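Transferrin binding protein B (Actinobacillus suis, PDB 3PQU) is an outer-membrane lipoprotein that binds host transferrin and probably serves the bacterium in acquiring iron from it. Local coordinates at residues Ala54-Glu59 and Asn139-Ile144; Thr98-Ile103 and Val126-Tyr131; Gly167-Tyr172 and Glu232-Phe237; Asn501-Ser506 and Ile531-Gly536. All blocks are in the same frame, centred on the assembly; numbering follows the deposited sequence. Where two conformers were deposited one is given.

Overall arrangement
Contacts 1 and 2 both belong to the N-lobe handle, contact 2 nested along the chain inside the loop closed by contact 1, their centres about 24 Å apart. Contact 1 is a surface contact at the far tip, held by aliphatic-aromatic packing and a bridging water without a direct hydrogen bond. Contact 2, partly buried, gathers loop hydroxyls round one carboxylate beside a sheet edge. Contacts 3 and 4 are antiparallel strand pairs in the N-lobe and C-lobe barrels, both partly buried, with one sheet face turned to the barrel interior (Tyr172, Phe233, Val235; Phe503, Val533). Both rely on backbone hydrogen bonds, but contact 3 ends in a polar side-chain bond, whereas contact 4 pairs a phenylalanine with glycine.

Contact 1. Residues Ala54-Glu59 and Asn139-Ile144; sequences ALFDKE and NGVPYI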
loop_
_atom_site.group_PDB
_atom_site.type_symbol
_atom_site.label_atom_id
_atom_site.label_comp_id
_atom_site.label_asym_id
_atom_site.label_seq_id
_atom_site.Cartn_x
_atom_site.Cartn_y
_atom_site.Cartn_z
ATOM N N ALA A 54 12.994 37.267 -3.765
ATOM C CA ALA A 54 13.527 38.289 -2.843
ATOM C C ALA A 54 14.906 38.769 -3.292
ATOM O O ALA A 54 15.651 38.033 -3.951
ATOM C CB ALA A 54 13.583 37.758 -1.417
ATOM N N LEU A 55 15.246 39.998 -2.925
ATOM C CA LEU A 55 16.507 40.606 -3.339
ATOM C C LEU A 55 17.575 40.556 -2.239
ATOM O O LEU A 55 18.738 40.874 -2.493
ATOM C CB LEU A 55 16.270 42.063 -3.756
ATOM C CG LEU A 55 15.140 42.275 -4.771
ATOM C CD1 LEU A 55 14.968 43.751 -5.067
ATOM C CD2 LEU A 55 15.411 41.501 -6.049
ATOM N N PHE A 56 17.170 40.162 -1.031
ATOM C CA PHE A 56 18.076 40.133 0.116
ATOM C C PHE A 56 18.046 38.771 0.769
ATOM O O PHE A 56 17.048 38.054 0.658
ATOM C CB PHE A 56 17.678 41.204 1.140
ATOM C CG PHE A 56 17.734 42.598 0.598
ATOM C CD1 PHE A 56 18.907 43.333 0.662
ATOM C CD2 PHE A 56 16.620 43.170 0.006
ATOM C CE1 PHE A 56 18.968 44.619 0.151
ATOM C CE2 PHE A 56 16.675 44.455 -0.506
ATOM C CZ PHE A 56 17.850 45.181 -0.434
ATOM N N ASP A 57 19.138 38.410 1.441
ATOM C CA ASP A 57 19.166 37.162 2.196
ATOM C C ASP A 57 18.720 37.413 3.638
ATOM O O ASP A 57 18.480 38.556 4.023
ATOM C CB ASP A 57 20.539 36.486 2.118
ATOM C CG ASP A 57 21.643 37.275 2.812
ATOM O OD1 ASP A 57 21.355 38.186 3.628
ATOM O OD2 ASP A 57 22.824 36.959 2.532
ATOM N N LYS A 58 18.602 36.346 4.416
ATOM C CA LYS A 58 18.077 36.439 5.771
ATOM C C LYS A 58 18.915 37.370 6.679
ATOM O O LYS A 58 18.392 37.954 7.624
ATOM C CB LYS A 58 17.941 35.028 6.371
ATOM C CG LYS A 58 17.267 34.975 7.734
ATOM C CD LYS A 58 17.074 33.535 8.192
ATOM C CE LYS A 58 16.354 33.474 9.536
ATOM N NZ LYS A 58 16.139 32.068 9.982
ATOM N N GLU A 59 20.203 37.535 6.385
ATOM C CA GLU A 59 21.035 38.429 7.196
ATOM C C GLU A 59 20.867 39.874 6.764
ATOM O O GLU A 59 21.498 40.760 7.312
ATOM C CB GLU A 59 22.535 38.052 7.138
ATOM C CG GLU A 59 22.900 36.769 7.871
ATOM C CD GLU A 59 24.383 36.677 8.211
ATOM O OE1 GLU A 59 25.071 37.724 8.230
ATOM O OE2 GLU A 59 24.861 35.551 8.470
ATOM N N ASN A 139 15.225 42.427 11.399
ATOM C CA ASN A 139 15.349 43.802 10.931
ATOM C C ASN A 139 14.201 44.187 9.999
ATOM O O ASN A 139 14.121 45.319 9.521
ATOM C CB ASN A 139 16.695 43.978 10.220
ATOM C CG ASN A 139 16.988 45.422 9.858
ATOM O OD1 ASN A 139 16.356 45.997 8.969
ATOM N ND2 ASN A 139 17.963 46.013 10.537
ATOM N N GLY A 140 13.313 43.233 9.738
ATOM C CA GLY A 140 12.158 43.476 8.895
ATOM C C GLY A 140 12.502 43.637 7.426
ATOM O O GLY A 140 11.856 44.403 6.705
ATOM N N VAL A 141 13.527 42.923 6.974
ATOM C CA VAL A 141 13.867 42.914 5.554
ATOM C C VAL A 141 13.341 41.619 4.930
ATOM O O VAL A 141 13.419 40.554 5.555
ATOM C CB VAL A 141 15.395 43.145 5.321
ATOM C CG1 VAL A 141 16.170 43.036 6.627
ATOM C CG2 VAL A 141 15.951 42.207 4.275
ATOM N N PRO A 142 12.753 41.711 3.720
ATOM C CA PRO A 142 12.099 40.566 3.058
ATOM C C PRO A 142 13.121 39.679 2.362
ATOM O O PRO A 142 13.727 40.121 1.379
ATOM C CB PRO A 142 11.216 41.227 1.985
ATOM C CG PRO A 142 11.388 42.725 2.155
ATOM C CD PRO A 142 12.676 42.922 2.894
ATOM N N TYR A 143 13.311 38.459 2.851
ATOM C CA TYR A 143 14.294 37.544 2.266
ATOM C C TYR A 143 13.624 36.341 1.596
ATOM O O TYR A 143 14.270 35.486 0.964
ATOM C CB TYR A 143 15.309 37.102 3.325
ATOM C CG TYR A 143 14.734 36.282 4.466
ATOM C CD1 TYR A 143 14.845 34.910 4.466
ATOM C CD2 TYR A 143 14.105 36.886 5.549
ATOM C CE1 TYR A 143 14.352 34.148 5.494
ATOM C CE2 TYR A 143 13.595 36.122 6.589
ATOM C CZ TYR A 143 13.730 34.758 6.554
ATOM O OH TYR A 143 13.236 33.979 7.568
ATOM N N ILE A 144 12.313 36.271 1.730
ATOM C CA ILE A 144 11.536 35.298 0.970
ATOM C C ILE A 144 10.330 35.993 0.337
ATOM O O ILE A 144 9.556 36.684 1.011
ATOM C CB ILE A 144 11.074 34.113 1.838
ATOM C CG1 ILE A 144 12.276 33.333 2.366
ATOM C CG2 ILE A 144 10.160 33.165 1.041
ATOM C CD1 ILE A 144 11.898 32.014 2.991
HETATM O O HOH W 1 13.563 41.593 -1.469
#
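The beta hairpin of strands 133-136 and 142-146, part of the N-lobe handle, brings Tyr143 against Lys58 in the loop 54-59. The extended chain of Lys58 runs alongside the tyrosine and points the same way. Its CG lies 3.8 Å from the centroid of the Tyr143 ring and 14° off the normal, a CH-pi contact over one face, displaced toward the rim. Farther out, Lys58 CE comes within 3.7 Å of Tyr143 OH. A chi1 of 64° sets the ring between the backbone N and carbonyl carbon of Tyr143, where Lys58 CA and CG lie over its face. Tyr143 CB itself is 3.4 Å from Asp57 C.

Tyr143 and Ile144 both face Val135 and both bond to its backbone, which makes this part of the hairpin a classic beta bulge. No direct hydrogen bond joins the two segments. Instead, Tyr143 CA approaches Phe56 O at 3.2 Å in a CA-H...O contact, and a water accepts from Leu55 N (2.7 Å) while donating to Pro142 O (3.2 Å). Phe56 CB meets Val141 CG2 at 3.7 Å, the two side chains crossing at about a right angle. Asn137 adds a second link through its side chain, accepting from Val141 N and donating to Lys58 O.

Contact 2. Residues Thr98-Ile103 and Val126-Tyr131; sequences TTSGLI and VFDESY
Thr98 and Ser100 turn their hydroxyls onto the carboxylate of Asp128, the tight centre of this contact. Ser100 OG donates to Asp128 OD1 at 2.7 Å from the syn side, while Ser130 N reaches the same oxygen at 3.0 Å from the anti side and the opposite face, closing an Asx turn. Asp128 OD2 takes a bond of 2.7 Å from Thr98 OG1, which stands 41° above the carboxylate plane, and another of 2.6 Å from a water. With chi1 at -177°, the carboxylate extends from the strand toward the loop. Four donors would be expected to stabilise its negative charge.

The hydroxyls are themselves fixed: Thr98 OG1 accepts from Ser100 N and Gly101 N, and Ser100 OG from Leu102 N, so two successive ST turns shape the loop that leaves helix 91-97. That loop enters edge strand 103-105 of the handle's five-stranded antiparallel sheet. There Ile103 and Asp128 form a non-hydrogen-bonded pair, and Glu129 N donates to Leu102 O at 3.0 Å with an N-H...O angle of 172°.

The solvent side is looser. Leu102 CD1 approaches Glu129 OE2 at 3.8 Å, an apolar methyl resting against the end of an exposed, extended acid. Nearer the carboxylate, the same water accepts from Thr99 N and donates to Ser130 O.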
loop_
_atom_site.group_PDB
_atom_site.type_symbol
_atom_site.label_atom_id
_atom_site.label_comp_id
_atom_site.label_asym_id
_atom_site.label_seq_id
_atom_site.Cartn_x
_atom_site.Cartn_y
_atom_site.Cartn_z
ATOM N N THR A 98 -5.791 30.839 2.791
ATOM C CA THR A 98 -5.979 31.474 1.493
ATOM C C THR A 98 -6.495 32.909 1.616
ATOM O O THR A 98 -7.314 33.231 2.476
ATOM C CB THR A 98 -6.945 30.672 0.581
ATOM O OG1 THR A 98 -7.014 31.294 -0.709
ATOM C CG2 THR A 98 -8.366 30.644 1.179
ATOM N N THR A 99 -6.015 33.786 0.750
ATOM C CA THR A 99 -6.622 35.110 0.675
ATOM C C THR A 99 -7.216 35.272 -0.725
ATOM O O THR A 99 -7.754 36.327 -1.058
ATOM C CB THR A 99 -5.606 36.214 0.888
ATOM O OG1 THR A 99 -4.608 36.097 -0.129
ATOM C CG2 THR A 99 -4.961 36.123 2.277
ATOM N N SER A 100 -7.105 34.228 -1.545
ATOM C CA SER A 100 -7.669 34.257 -2.890
ATOM C C SER A 100 -9.114 33.740 -2.929
ATOM O O SER A 100 -9.938 34.233 -3.715
ATOM C CB SER A 100 -6.825 33.390 -3.853
ATOM O OG SER A 100 -7.019 32.024 -3.560
ATOM N N GLY A 101 -9.410 32.745 -2.094
ATOM C CA GLY A 101 -10.659 32.002 -2.180
ATOM C C GLY A 101 -10.711 31.146 -3.442
ATOM O O GLY A 101 -11.786 30.716 -3.865
ATOM N N LEU A 102 -9.556 30.904 -4.058
ATOM C CA LEU A 102 -9.510 30.122 -5.285
ATOM C C LEU A 102 -8.765 28.810 -5.063
ATOM O O LEU A 102 -7.595 28.681 -5.447
ATOM C CB LEU A 102 -8.845 30.921 -6.393
ATOM C CG LEU A 102 -9.672 32.137 -6.823
ATOM C CD1 LEU A 102 -8.871 33.062 -7.730
ATOM C CD2 LEU A 102 -10.930 31.669 -7.520
ATOM N N ILE A 103 -9.448 27.853 -4.442
ATOM C CA ILE A 103 -8.867 26.558 -4.085
ATOM C C ILE A 103 -9.463 25.504 -4.999
ATOM O O ILE A 103 -10.703 25.380 -5.116
ATOM C CB ILE A 103 -9.191 26.166 -2.637
ATOM C CG1 ILE A 103 -8.831 27.293 -1.658
ATOM C CG2 ILE A 103 -8.491 24.886 -2.269
ATOM C CD1 ILE A 103 -7.369 27.639 -1.615
ATOM N N VAL A 126 -3.652 19.572 -5.766
ATOM C CA VAL A 126 -4.506 20.370 -4.909
ATOM C C VAL A 126 -3.752 21.678 -4.728
ATOM O O VAL A 126 -2.553 21.674 -4.449
ATOM C CB VAL A 126 -4.768 19.644 -3.583
ATOM C CG1 VAL A 126 -3.470 19.025 -3.042
ATOM C CG2 VAL A 126 -5.430 20.562 -2.577
ATOM N N PHE A 127 -4.427 22.797 -4.940
ATOM C CA PHE A 127 -3.684 24.052 -4.969
ATOM C C PHE A 127 -4.524 25.305 -4.772
ATOM O O PHE A 127 -5.750 25.295 -4.953
ATOM C CB PHE A 127 -2.907 24.146 -6.293
ATOM C CG PHE A 127 -3.777 24.500 -7.484
ATOM C CD1 PHE A 127 -3.886 25.817 -7.913
ATOM C CD2 PHE A 127 -4.495 23.512 -8.161
ATOM C CE1 PHE A 127 -4.714 26.152 -9.004
ATOM C CE2 PHE A 127 -5.304 23.827 -9.248
ATOM C CZ PHE A 127 -5.417 25.151 -9.676
ATOM N N ASP A 128 -3.835 26.375 -4.383
ATOM C CA ASP A 128 -4.393 27.719 -4.308
ATOM C C ASP A 128 -3.886 28.435 -5.560
ATOM O O ASP A 128 -2.687 28.472 -5.821
ATOM C CB ASP A 128 -3.907 28.416 -3.021
ATOM C CG ASP A 128 -4.501 29.810 -2.826
ATOM O OD1 ASP A 128 -4.760 30.510 -3.815
ATOM O OD2 ASP A 128 -4.681 30.237 -1.673
ATOM N N GLU A 129 -4.790 28.972 -6.364
ATOM C CA GLU A 129 -4.380 29.599 -7.623
ATOM C C GLU A 129 -3.407 30.765 -7.417
ATOM O O GLU A 129 -2.556 31.022 -8.263
ATOM C CB GLU A 129 -5.604 30.130 -8.368
ATOM C CG GLU A 129 -5.289 30.870 -9.640
ATOM C CD GLU A 129 -6.553 31.323 -10.363
ATOM O OE1 GLU A 129 -7.469 30.492 -10.543
ATOM O OE2 GLU A 129 -6.634 32.508 -10.755
ATOM N N SER A 130 -3.552 31.501 -6.320
ATOM C CA SER A 130 -2.712 32.677 -6.135
ATOM C C SER A 130 -2.494 32.995 -4.677
ATOM O O SER A 130 -3.365 33.587 -4.023
ATOM C CB SER A 130 -3.307 33.903 -6.855
ATOM O OG SER A 130 -2.391 34.993 -6.831
ATOM N N TYR A 131 -1.304 32.652 -4.195
ATOM C CA TYR A 131 -0.950 32.777 -2.779
ATOM C C TYR A 131 0.439 33.398 -2.615
ATOM O O TYR A 131 1.416 32.966 -3.217
ATOM C CB TYR A 131 -1.000 31.400 -2.075
ATOM C CG TYR A 131 -0.505 31.467 -0.635
ATOM C CD1 TYR A 131 -1.313 31.998 0.379
ATOM C CD2 TYR A 131 0.774 31.038 -0.294
ATOM C CE1 TYR A 131 -0.855 32.090 1.694
ATOM C CE2 TYR A 131 1.241 31.118 1.027
ATOM C CZ TYR A 131 0.421 31.642 2.006
ATOM O OH TYR A 131 0.873 31.721 3.298
HETATM O O HOH W 2 -4.256 32.804 -1.523
#

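Contact 3. Residues Gly167-Tyr172 and Glu232-Phe237; sequences GNKVTY and EFAVDF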
loop_
_atom_site.group_PDB
_atom_site.type_symbol
_atom_site.label_atom_id
_atom_site.label_comp_id
_atom_site.label_asym_id
_atom_site.label_seq_id
_atom_site.Cartn_x
_atom_site.Cartn_y
_atom_site.Cartn_z
ATOM N N GLY A 167 -4.488 -13.494 -16.018
ATOM C CA GLY A 167 -4.500 -13.121 -17.423
ATOM C C GLY A 167 -3.250 -12.426 -17.922
ATOM O O GLY A 167 -2.422 -11.965 -17.132
ATOM N N ASN A 168 -3.118 -12.352 -19.242
ATOM C CA ASN A 168 -1.945 -11.770 -19.894
ATOM C C ASN A 168 -2.133 -10.309 -20.281
ATOM O O ASN A 168 -1.172 -9.637 -20.658
ATOM C CB ASN A 168 -1.577 -12.560 -21.158
ATOM C CG ASN A 168 -0.978 -13.922 -20.846
ATOM O OD1 ASN A 168 -1.377 -14.935 -21.422
ATOM N ND2 ASN A 168 -0.015 -13.951 -19.932
ATOM N N LYS A 169 -3.368 -9.818 -20.226
ATOM C CA LYS A 169 -3.588 -8.426 -20.580
ATOM C C LYS A 169 -4.841 -7.854 -19.951
ATOM O O LYS A 169 -5.955 -8.139 -20.386
ATOM C CB LYS A 169 -3.634 -8.260 -22.101
ATOM C CG LYS A 169 -3.788 -6.817 -22.568
ATOM C CD LYS A 169 -3.830 -6.733 -24.090
ATOM C CE LYS A 169 -3.821 -5.289 -24.571
ATOM N NZ LYS A 169 -3.644 -5.191 -26.047
ATOM N N VAL A 170 -4.653 -7.047 -18.916
ATOM C CA VAL A 170 -5.758 -6.300 -18.324
ATOM C C VAL A 170 -5.468 -4.817 -18.514
ATOM O O VAL A 170 -4.396 -4.339 -18.127
ATOM C CB VAL A 170 -5.921 -6.611 -16.825
ATOM C CG1 VAL A 170 -7.079 -5.794 -16.233
ATOM C CG2 VAL A 170 -6.148 -8.117 -16.611
ATOM N N THR A 171 -6.415 -4.098 -19.112
ATOM C CA THR A 171 -6.238 -2.677 -19.429
ATOM C C THR A 171 -6.797 -1.784 -18.329
ATOM O O THR A 171 -7.902 -2.026 -17.847
ATOM C CB THR A 171 -6.921 -2.307 -20.768
ATOM O OG1 THR A 171 -6.225 -2.952 -21.829
ATOM C CG2 THR A 171 -6.872 -0.784 -21.009
ATOM N N TYR A 172 -6.016 -0.780 -17.922
ATOM C CA TYR A 172 -6.448 0.248 -16.970
ATOM C C TYR A 172 -6.369 1.572 -17.690
ATOM O O TYR A 172 -5.417 1.798 -18.442
ATOM C CB TYR A 172 -5.514 0.334 -15.746
ATOM C CG TYR A 172 -5.555 -0.875 -14.835
ATOM C CD1 TYR A 172 -6.167 -0.820 -13.589
ATOM C CD2 TYR A 172 -4.998 -2.078 -15.233
ATOM C CE1 TYR A 172 -6.209 -1.943 -12.760
ATOM C CE2 TYR A 172 -5.038 -3.198 -14.416
ATOM C CZ TYR A 172 -5.641 -3.131 -13.192
ATOM O OH TYR A 172 -5.672 -4.267 -12.411
ATOM N N GLU A 232 -2.844 5.196 -20.126
ATOM C CA GLU A 232 -3.357 3.862 -20.385
ATOM C C GLU A 232 -2.295 2.821 -20.056
ATOM O O GLU A 232 -1.117 3.010 -20.363
ATOM C CB GLU A 232 -3.832 3.721 -21.832
ATOM C CG GLU A 232 -4.557 2.392 -22.063
ATOM C CD GLU A 232 -5.268 2.311 -23.409
ATOM O OE1 GLU A 232 -5.647 3.368 -23.966
ATOM O OE2 GLU A 232 -5.454 1.175 -23.899
ATOM N N PHE A 233 -2.710 1.741 -19.399
ATOM C CA PHE A 233 -1.792 0.648 -19.075
ATOM C C PHE A 233 -2.304 -0.727 -19.518
ATOM O O PHE A 233 -3.507 -0.993 -19.493
ATOM C CB PHE A 233 -1.510 0.611 -17.576
ATOM C CG PHE A 233 -0.979 1.903 -17.027
ATOM C CD1 PHE A 233 0.385 2.108 -16.913
ATOM C CD2 PHE A 233 -1.847 2.916 -16.624
ATOM C CE1 PHE A 233 0.894 3.305 -16.401
ATOM C CE2 PHE A 233 -1.354 4.110 -16.116
ATOM C CZ PHE A 233 0.028 4.306 -16.003
ATOM N N ALA A 234 -1.379 -1.597 -19.911
ATOM C CA ALA A 234 -1.704 -2.980 -20.243
ATOM C C ALA A 234 -0.956 -3.863 -19.248
ATOM O O ALA A 234 0.268 -3.929 -19.281
ATOM C CB ALA A 234 -1.285 -3.300 -21.687
ATOM N N VAL A 235 -1.678 -4.511 -18.338
ATOM C CA VAL A 235 -1.018 -5.276 -17.285
ATOM C C VAL A 235 -1.032 -6.773 -17.590
ATOM O O VAL A 235 -2.094 -7.358 -17.805
ATOM C CB VAL A 235 -1.662 -5.039 -15.899
ATOM C CG1 VAL A 235 -0.950 -5.887 -14.841
ATOM C CG2 VAL A 235 -1.634 -3.557 -15.529
ATOM N N ASP A 236 0.145 -7.392 -17.599
ATOM C CA ASP A 236 0.253 -8.837 -17.824
ATOM C C ASP A 236 0.470 -9.492 -16.464
ATOM O O ASP A 236 1.608 -9.699 -16.028
ATOM C CB ASP A 236 1.425 -9.133 -18.769
ATOM C CG ASP A 236 1.595 -10.633 -19.082
ATOM O OD1 ASP A 236 1.044 -11.511 -18.372
ATOM O OD2 ASP A 236 2.330 -10.933 -20.042
ATOM N N PHE A 237 -0.622 -9.796 -15.777
ATOM C CA PHE A 237 -0.518 -10.290 -14.410
ATOM C C PHE A 237 0.172 -11.653 -14.352
ATOM O O PHE A 237 0.966 -11.917 -13.445
ATOM C CB PHE A 237 -1.897 -10.343 -13.737
ATOM C CG PHE A 237 -2.417 -8.986 -13.297
ATOM C CD1 PHE A 237 -1.896 -8.350 -12.166
ATOM C CD2 PHE A 237 -3.439 -8.358 -14.002
ATOM C CE1 PHE A 237 -2.375 -7.100 -11.759
ATOM C CE2 PHE A 237 -3.932 -7.115 -13.607
ATOM C CZ PHE A 237 -3.396 -6.478 -12.475
HETATM O O HOH W 3 -4.317 -1.433 -23.189
#
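Asp236 OD1 is gripped from two quarters, by the side chain of Asn168 across the contact and by the backbone N of Asn239. The Asn168 ND2 bond measures 3.1 Å and is nearly straight, at 172°. Its acceptor lies in the amide plane, yet the nitrogen stands above the carboxylate plane. The two flat groups are in fact turned 84° against each other, although the side chains run alongside and point the same way.

Beyond this polar end, Val170 pairs with Val235 and Tyr172 with Phe233 as antiparallel hydrogen-bonded pairs. The shortest of their four bonds is Val235 N to Val170 O at 2.7 Å. Between them, Thr171 and Ala234 form a non-hydrogen-bonded pair on the other side of the sheet. A water there lies 2.8 Å from Thr171 OG1. The same water donates to Glu232 OE2 at 2.9 Å.

On the face of Val170, Tyr172, Phe233 and Val235 the packing is apolar. A chi1 of -68° puts the Tyr172 ring beside its own backbone N, and its CE2 meets Val235 CG2 at 3.6 Å. Tyr172 and Phe237 approach from opposite directions and meet at their edges, Tyr172 OH lying 3.2 Å from Phe237 CZ; that hydroxyl is bonded to Ala304 O. Val170 CG2 also reaches the Phe237 edge, 3.8 Å from CD2, while Val235 CG1 covers one face of the ring. Ile266, Ile270 and Ala324, from other strands, meet these residues, as expected for the interior of the closed antiparallel N-lobe beta barrel.

Contact 4. Residues Asn501-Ser506 and Ile531-Gly536; sequences NGFIGS and IKVNGG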
loop_
_atom_site.group_PDB
_atom_site.type_symbol
_atom_site.label_atom_id
_atom_site.label_comp_id
_atom_site.label_asym_id
_atom_site.label_seq_id
_atom_site.Cartn_x
_atom_site.Cartn_y
_atom_site.Cartn_z
ATOM N N ASN A 501 -4.846 -21.656 -3.153
ATOM C CA ASN A 501 -3.637 -21.603 -2.347
ATOM C C ASN A 501 -3.946 -21.318 -0.884
ATOM O O ASN A 501 -3.084 -20.847 -0.144
ATOM C CB ASN A 501 -2.659 -20.575 -2.897
ATOM C CG ASN A 501 -3.300 -19.218 -3.105
ATOM O OD1 ASN A 501 -4.421 -18.980 -2.666
ATOM N ND2 ASN A 501 -2.589 -18.322 -3.781
ATOM N N GLY A 502 -5.184 -21.596 -0.479
ATOM C CA GLY A 502 -5.603 -21.426 0.903
ATOM C C GLY A 502 -6.517 -22.556 1.342
ATOM O O GLY A 502 -6.812 -23.457 0.558
ATOM N N PHE A 503 -6.963 -22.519 2.593
ATOM C CA PHE A 503 -7.922 -23.506 3.080
ATOM C C PHE A 503 -9.014 -22.872 3.945
ATOM O O PHE A 503 -8.848 -21.771 4.479
ATOM C CB PHE A 503 -7.214 -24.638 3.842
ATOM C CG PHE A 503 -6.422 -24.171 5.029
ATOM C CD1 PHE A 503 -7.013 -24.074 6.279
ATOM C CD2 PHE A 503 -5.086 -23.825 4.895
ATOM C CE1 PHE A 503 -6.287 -23.640 7.375
ATOM C CE2 PHE A 503 -4.354 -23.392 5.985
ATOM C CZ PHE A 503 -4.954 -23.300 7.227
ATOM N N ILE A 504 -10.137 -23.573 4.069
ATOM C CA ILE A 504 -11.266 -23.070 4.838
ATOM C C ILE A 504 -11.981 -24.243 5.486
ATOM O O ILE A 504 -12.105 -25.303 4.879
ATOM C CB ILE A 504 -12.261 -22.292 3.947
ATOM C CG1 ILE A 504 -11.530 -21.230 3.119
ATOM C CG2 ILE A 504 -13.357 -21.651 4.792
ATOM C CD1 ILE A 504 -12.428 -20.478 2.163
ATOM N N GLY A 505 -12.446 -24.054 6.716
ATOM C CA GLY A 505 -13.096 -25.126 7.448
ATOM C C GLY A 505 -13.571 -24.728 8.831
ATOM O O GLY A 505 -14.061 -23.617 9.044
ATOM N N SER A 506 -13.420 -25.644 9.780
ATOM C CA SER A 506 -13.974 -25.457 11.115
ATOM C C SER A 506 -12.998 -25.840 12.221
ATOM O O SER A 506 -12.290 -26.843 12.129
ATOM C CB SER A 506 -15.269 -26.264 11.275
ATOM O OG SER A 506 -16.268 -25.828 10.368
ATOM N N ILE A 531 -16.543 -23.447 14.417
ATOM C CA ILE A 531 -15.876 -22.152 14.360
ATOM C C ILE A 531 -15.260 -21.969 12.978
ATOM O O ILE A 531 -14.586 -22.862 12.464
ATOM C CB ILE A 531 -14.764 -22.025 15.416
ATOM C CG1 ILE A 531 -15.313 -22.290 16.820
ATOM C CG2 ILE A 531 -14.119 -20.644 15.339
ATOM C CD1 ILE A 531 -16.174 -21.177 17.360
ATOM N N LYS A 532 -15.494 -20.813 12.374
ATOM C CA LYS A 532 -15.002 -20.568 11.026
ATOM C C LYS A 532 -13.512 -20.240 11.030
ATOM O O LYS A 532 -13.078 -19.270 11.653
ATOM C CB LYS A 532 -15.811 -19.452 10.365
ATOM C CG LYS A 532 -15.430 -19.146 8.925
ATOM C CD LYS A 532 -16.609 -18.519 8.190
ATOM C CE LYS A 532 -16.168 -17.730 6.965
ATOM N NZ LYS A 532 -15.573 -16.408 7.326
ATOM N N VAL A 533 -12.726 -21.061 10.342
ATOM C CA VAL A 533 -11.288 -20.830 10.253
ATOM C C VAL A 533 -10.809 -20.609 8.817
ATOM O O VAL A 533 -11.070 -21.422 7.928
ATOM C CB VAL A 533 -10.473 -21.960 10.931
ATOM C CG1 VAL A 533 -11.210 -23.278 10.847
ATOM C CG2 VAL A 533 -9.084 -22.066 10.319
ATOM N N ASN A 534 -10.123 -19.485 8.612
ATOM C CA ASN A 534 -9.505 -19.149 7.334
ATOM C C ASN A 534 -7.994 -19.323 7.411
ATOM O O ASN A 534 -7.357 -18.887 8.373
ATOM C CB ASN A 534 -9.824 -17.702 6.942
ATOM C CG ASN A 534 -11.246 -17.532 6.437
ATOM O OD1 ASN A 534 -11.521 -17.734 5.253
ATOM N ND2 ASN A 534 -12.155 -17.152 7.331
ATOM N N GLY A 535 -7.420 -19.957 6.396
ATOM C CA GLY A 535 -5.991 -20.189 6.375
ATOM C C GLY A 535 -5.374 -20.039 5.002
ATOM O O GLY A 535 -6.081 -19.958 3.991
ATOM N N GLY A 536 -4.048 -20.004 4.961
ATOM C CA GLY A 536 -3.341 -19.928 3.698
ATOM C C GLY A 536 -2.125 -20.835 3.627
ATOM O O GLY A 536 -1.618 -21.312 4.651
#
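The Phe503 ring lies across the backbone of Gly535, its partner in an antiparallel hydrogen-bonded pair. A chi1 of 59° sets CG between the backbone N and carbonyl carbon of Phe503, swinging the ring over the neighbouring strand. Gly535 CA then sits 3.6 Å from the ring centroid and 19° off its normal, a CH-pi contact over one face, nearest the CZ side. Phe503 CE2 continues to Gly536 N at 3.6 Å. Because Gly535 has no side chain, the ring can lie close against the main chain itself.

Val533 has an unusual chi1 of 30°, away from the staggered positions. Its CG1 comes 3.4 Å from Ser506 N, while CG2 turns toward Phe503. On the other side of the sheet, Ile504 and Asn534 run alongside each other and point the same way; Ile504 CG1 is 4.1 Å from Asn534 OD1, a slack contact. Gly502 faces Gly536 there, and the absence of both side chains goes with a CA-CA separation of 3.9 Å.

The main chain fixes the register. Phe503 N donates to Gly535 O at 3.0 Å from well above the carbonyl plane, and the return bond completes the pair. The Gly505-Val533 bonds are longer, as with Val533 N to Gly505 O at 3.2 Å. Phe503 also touches Ala496 and Leu545, and Val533 touches Val494 and Phe549, on the strands to either side. Cross-strand phenylalanine-glycine pairing of this kind is a known feature of antiparallel sheets, here within the closed C-lobe beta barrel.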